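Local coordinates for putative lipoprotein (Bacteroides fragilis, PDB 3NQI) that is of unknown function but is a putative lipoprotein, probably tethered to the bacterial cell envelope and possibly lipid-binding, at residues Asn122-Asn134 with Arg184-Ser197. Residues are numbered along the deposited sequence; the frame is centred on the assembly and turned at random.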
# COMPACT_ATOMS: atom_id res chain seq x y z
N ASN A 122 4.50 3.44 12.08
CA ASN A 122 4.13 4.57 11.18
C ASN A 122 3.56 4.20 9.80
O ASN A 122 3.20 5.10 9.01
CB ASN A 122 5.40 5.37 10.90
CG ASN A 122 5.99 6.00 12.18
OD1 ASN A 122 5.35 6.80 12.84
ND2 ASN A 122 7.22 5.64 12.51
N THR A 123 3.62 2.92 9.45
CA THR A 123 3.32 2.48 8.09
C THR A 123 2.44 1.25 8.04
O THR A 123 2.71 0.23 8.69
CB THR A 123 4.62 2.17 7.26
OG1 THR A 123 5.47 3.31 7.27
CG2 THR A 123 4.28 1.79 5.75
N ILE A 124 1.41 1.31 7.21
CA ILE A 124 0.65 0.11 6.92
C ILE A 124 0.67 -0.16 5.40
O ILE A 124 0.98 0.73 4.60
CB ILE A 124 -0.80 0.19 7.43
CG1 ILE A 124 -1.49 1.36 6.77
CG2 ILE A 124 -0.84 0.27 9.02
CD1 ILE A 124 -3.04 1.40 7.01
N VAL A 125 0.40 -1.43 5.06
CA VAL A 125 0.52 -1.91 3.71
C VAL A 125 -0.75 -2.58 3.22
O VAL A 125 -1.29 -3.45 3.91
CB VAL A 125 1.73 -2.83 3.53
CG1 VAL A 125 1.82 -3.28 2.01
CG2 VAL A 125 3.02 -2.07 3.93
N LEU A 126 -1.23 -2.15 2.05
CA LEU A 126 -2.36 -2.81 1.37
C LEU A 126 -1.89 -3.67 0.20
O LEU A 126 -1.31 -3.17 -0.72
CB LEU A 126 -3.41 -1.79 0.91
CG LEU A 126 -4.42 -1.22 1.91
CD1 LEU A 126 -3.80 -0.80 3.16
CD2 LEU A 126 -5.24 -0.05 1.17
N PRO A 127 -2.13 -5.01 0.24
CA PRO A 127 -2.02 -5.76 -1.01
C PRO A 127 -3.22 -5.46 -1.88
O PRO A 127 -4.34 -5.57 -1.36
CB PRO A 127 -2.05 -7.21 -0.55
CG PRO A 127 -2.18 -7.18 0.93
CD PRO A 127 -2.68 -5.85 1.32
N VAL A 128 -3.07 -4.95 -3.12
CA VAL A 128 -4.21 -4.72 -3.96
C VAL A 128 -4.23 -5.72 -5.16
O VAL A 128 -3.21 -5.89 -5.85
CB VAL A 128 -4.30 -3.24 -4.45
CG1 VAL A 128 -5.69 -3.04 -5.01
CG2 VAL A 128 -4.06 -2.30 -3.30
N LEU A 129 -5.35 -6.42 -5.34
CA LEU A 129 -5.65 -7.25 -6.54
C LEU A 129 -6.69 -6.44 -7.35
O LEU A 129 -7.78 -6.10 -6.88
CB LEU A 129 -6.13 -8.65 -6.16
CG LEU A 129 -6.08 -9.85 -7.12
CD1 LEU A 129 -4.68 -10.15 -7.61
CD2 LEU A 129 -6.64 -11.07 -6.40
N TYR A 130 -6.30 -6.07 -8.56
CA TYR A 130 -7.12 -5.20 -9.36
C TYR A 130 -7.01 -5.45 -10.87
O TYR A 130 -6.26 -6.30 -11.31
CB TYR A 130 -6.80 -3.77 -8.99
CG TYR A 130 -5.41 -3.27 -9.29
CD1 TYR A 130 -4.33 -3.62 -8.50
CD2 TYR A 130 -5.18 -2.39 -10.34
CE1 TYR A 130 -3.02 -3.18 -8.80
CE2 TYR A 130 -3.88 -1.91 -10.62
CZ TYR A 130 -2.82 -2.29 -9.84
OH TYR A 130 -1.58 -1.82 -10.11
N ARG A 131 -7.79 -4.74 -11.67
CA ARG A 131 -7.87 -5.02 -13.10
C ARG A 131 -7.30 -3.88 -13.91
O ARG A 131 -7.67 -2.73 -13.69
CB ARG A 131 -9.34 -5.22 -13.50
CG ARG A 131 -9.95 -6.56 -13.03
CD ARG A 131 -11.49 -6.56 -13.08
NE ARG A 131 -11.95 -5.87 -11.89
CZ ARG A 131 -12.51 -6.44 -10.83
NH1 ARG A 131 -12.78 -7.75 -10.80
NH2 ARG A 131 -12.80 -5.66 -9.79
N VAL A 132 -6.41 -4.19 -14.84
CA VAL A 132 -5.84 -3.20 -15.74
C VAL A 132 -6.20 -3.45 -17.22
O VAL A 132 -6.73 -4.52 -17.60
CB VAL A 132 -4.31 -3.10 -15.55
CG1 VAL A 132 -3.98 -2.66 -14.06
CG2 VAL A 132 -3.59 -4.40 -15.89
N LYS A 133 -5.91 -2.46 -18.06
CA LYS A 133 -6.07 -2.60 -19.50
C LYS A 133 -4.98 -3.53 -20.02
O LYS A 133 -3.87 -3.50 -19.54
CB LYS A 133 -5.96 -1.24 -20.15
CG LYS A 133 -6.12 -1.22 -21.67
CD LYS A 133 -6.07 0.23 -22.17
CE LYS A 133 -6.30 0.30 -23.67
NZ LYS A 133 -6.20 1.71 -24.10
N ASN A 134 -5.33 -4.34 -21.01
CA ASN A 134 -4.39 -5.25 -21.62
C ASN A 134 -3.52 -4.47 -22.62
O ASN A 134 -3.94 -4.22 -23.75
CB ASN A 134 -5.16 -6.40 -22.29
CG ASN A 134 -4.24 -7.44 -22.94
OD1 ASN A 134 -3.01 -7.35 -22.88
ND2 ASN A 134 -4.86 -8.44 -23.57
N ARG A 184 -11.76 -2.96 -18.26
CA ARG A 184 -10.51 -3.51 -17.80
C ARG A 184 -10.72 -4.87 -17.15
O ARG A 184 -11.60 -5.03 -16.30
CB ARG A 184 -9.81 -2.54 -16.82
CG ARG A 184 -9.26 -1.33 -17.51
CD ARG A 184 -8.73 -0.36 -16.50
NE ARG A 184 -7.75 0.54 -17.08
CZ ARG A 184 -8.06 1.61 -17.79
NH1 ARG A 184 -9.33 1.91 -18.08
NH2 ARG A 184 -7.09 2.36 -18.31
N ALA A 185 -9.92 -5.83 -17.58
CA ALA A 185 -10.07 -7.24 -17.17
C ALA A 185 -8.76 -7.98 -16.92
O ALA A 185 -8.78 -9.19 -16.61
CB ALA A 185 -10.95 -8.06 -18.23
N THR A 186 -7.63 -7.29 -16.98
CA THR A 186 -6.34 -7.96 -16.81
C THR A 186 -5.93 -7.94 -15.33
O THR A 186 -5.69 -6.90 -14.76
CB THR A 186 -5.28 -7.34 -17.71
OG1 THR A 186 -5.77 -7.35 -19.06
CG2 THR A 186 -3.89 -8.11 -17.60
N ARG A 187 -5.84 -9.12 -14.72
CA ARG A 187 -5.53 -9.20 -13.30
C ARG A 187 -4.09 -8.76 -13.01
O ARG A 187 -3.16 -9.18 -13.71
CB ARG A 187 -5.75 -10.61 -12.77
CG ARG A 187 -5.60 -10.70 -11.25
CD ARG A 187 -5.87 -12.11 -10.77
NE ARG A 187 -4.88 -13.02 -11.30
CZ ARG A 187 -5.05 -14.34 -11.47
NH1 ARG A 187 -6.20 -14.94 -11.20
NH2 ARG A 187 -4.05 -15.05 -11.96
N THR A 188 -3.94 -7.90 -12.00
CA THR A 188 -2.66 -7.33 -11.55
C THR A 188 -2.64 -7.32 -10.03
O THR A 188 -3.69 -7.10 -9.42
CB THR A 188 -2.57 -5.86 -11.99
OG1 THR A 188 -2.78 -5.81 -13.39
CG2 THR A 188 -1.21 -5.20 -11.64
N SER A 189 -1.47 -7.51 -9.43
CA SER A 189 -1.32 -7.38 -7.98
C SER A 189 -0.23 -6.34 -7.69
O SER A 189 0.75 -6.20 -8.46
CB SER A 189 -1.00 -8.75 -7.39
OG SER A 189 0.15 -9.25 -8.02
N SER A 190 -0.44 -5.55 -6.66
CA SER A 190 0.56 -4.58 -6.19
C SER A 190 0.46 -4.38 -4.69
O SER A 190 -0.65 -4.39 -4.13
CB SER A 190 0.35 -3.21 -6.82
OG SER A 190 0.29 -3.22 -8.24
N PHE A 191 1.58 -4.13 -4.03
CA PHE A 191 1.52 -3.61 -2.66
C PHE A 191 1.51 -2.08 -2.70
O PHE A 191 2.18 -1.50 -3.56
CB PHE A 191 2.67 -4.02 -1.88
CG PHE A 191 2.66 -5.46 -1.53
CD1 PHE A 191 1.82 -5.93 -0.56
CD2 PHE A 191 3.53 -6.32 -2.14
CE1 PHE A 191 1.84 -7.29 -0.21
CE2 PHE A 191 3.53 -7.65 -1.82
CZ PHE A 191 2.70 -8.12 -0.83
N LYS A 192 0.74 -1.47 -1.79
CA LYS A 192 0.73 0.01 -1.63
C LYS A 192 1.01 0.29 -0.15
O LYS A 192 0.33 -0.23 0.73
CB LYS A 192 -0.61 0.58 -2.06
CG LYS A 192 -0.91 0.35 -3.55
CD LYS A 192 -0.09 1.39 -4.39
CE LYS A 192 -0.03 1.08 -5.82
NZ LYS A 192 0.97 2.02 -6.40
N ALA A 193 2.04 1.08 0.10
CA ALA A 193 2.46 1.42 1.45
C ALA A 193 2.10 2.88 1.79
O ALA A 193 2.27 3.80 0.96
CB ALA A 193 3.98 1.18 1.62
N TYR A 194 1.58 3.06 3.01
CA TYR A 194 1.00 4.32 3.50
C TYR A 194 1.64 4.77 4.80
O TYR A 194 1.53 4.10 5.84
CB TYR A 194 -0.51 4.21 3.77
CG TYR A 194 -1.29 3.84 2.54
CD1 TYR A 194 -1.41 2.51 2.14
CD2 TYR A 194 -1.81 4.80 1.74
CE1 TYR A 194 -2.06 2.17 0.96
CE2 TYR A 194 -2.51 4.47 0.56
CZ TYR A 194 -2.63 3.20 0.18
OH TYR A 194 -3.28 2.91 -1.00
N GLU A 195 2.27 5.94 4.73
CA GLU A 195 2.77 6.57 5.96
C GLU A 195 1.59 7.24 6.65
O GLU A 195 1.00 8.18 6.13
CB GLU A 195 3.88 7.62 5.61
CG GLU A 195 4.93 7.81 6.69
CD GLU A 195 4.41 8.47 7.98
OE1 GLU A 195 3.41 9.23 7.92
OE2 GLU A 195 5.03 8.30 9.03
N ILE A 196 1.26 6.80 7.85
CA ILE A 196 0.03 7.21 8.51
C ILE A 196 0.27 8.05 9.81
O ILE A 196 -0.67 8.30 10.53
CB ILE A 196 -0.88 6.06 8.81
CG1 ILE A 196 -0.18 5.01 9.69
CG2 ILE A 196 -1.41 5.42 7.47
CD1 ILE A 196 -1.19 4.12 10.40
N SER A 197 1.48 8.57 10.03
CA SER A 197 1.76 9.33 11.24
C SER A 197 0.89 10.56 11.35
O SER A 197 0.41 10.90 12.44
CB SER A 197 3.24 9.71 11.32
OG SER A 197 4.02 8.55 11.43
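Tyr130 and Thr188 face each other as a hydrogen-bonded pair in a long, regular antiparallel beta ladder, in which strands 123-132 and 186-195 illustrate how alternating side chains sort themselves onto two faces of a sheet. Tyr130 CG sits between the backbone N and the carbonyl carbon (chi1 65°), a torsion that leans the ring towards the side chains of Thr188 and Ser190. Thr188 CB then lies over one ring face, a CH-pi contact 4.2 Å from the centroid of the Tyr130 ring. At the ring edge, Tyr130 OH and Ser190 OG share a hydrogen bond of 3.0 Å that either could donate. Farther along this face, Leu126 and Tyr194 cross at about a right angle, with Leu126 CD2 3.9 Å from Tyr194 CE1, while Tyr194 OH is hydrogen-bonded to the carbonyl O of Phe150. Strands 148-155 and 165-174 pack against this side, the latter through Leu168, Leu170 and Tyr172.

The other face carries Val125, Pro127, Leu129, Phe191 and Ala193. Val125 CG1 meets the Phe191 ring at CD1, 3.7 Å away, and Pro127 CB touches CE1 of the same ring. Pro127, which has no N-H to give, falls at a non-hydrogen-bonded pair, so the ladder runs through it unbroken; just beyond, Val128 N donates to Ser190 O at 2.7 Å, nearly straight at 176°.

At one end Lys133 CB sits over one face of the Arg184 guanidinium, which also forms salt bridges to Glu144 and Asp176. At the other, Ile196 N, in the N-cap residue of helix 197-207, donates to Asn122 O at 2.8 Å.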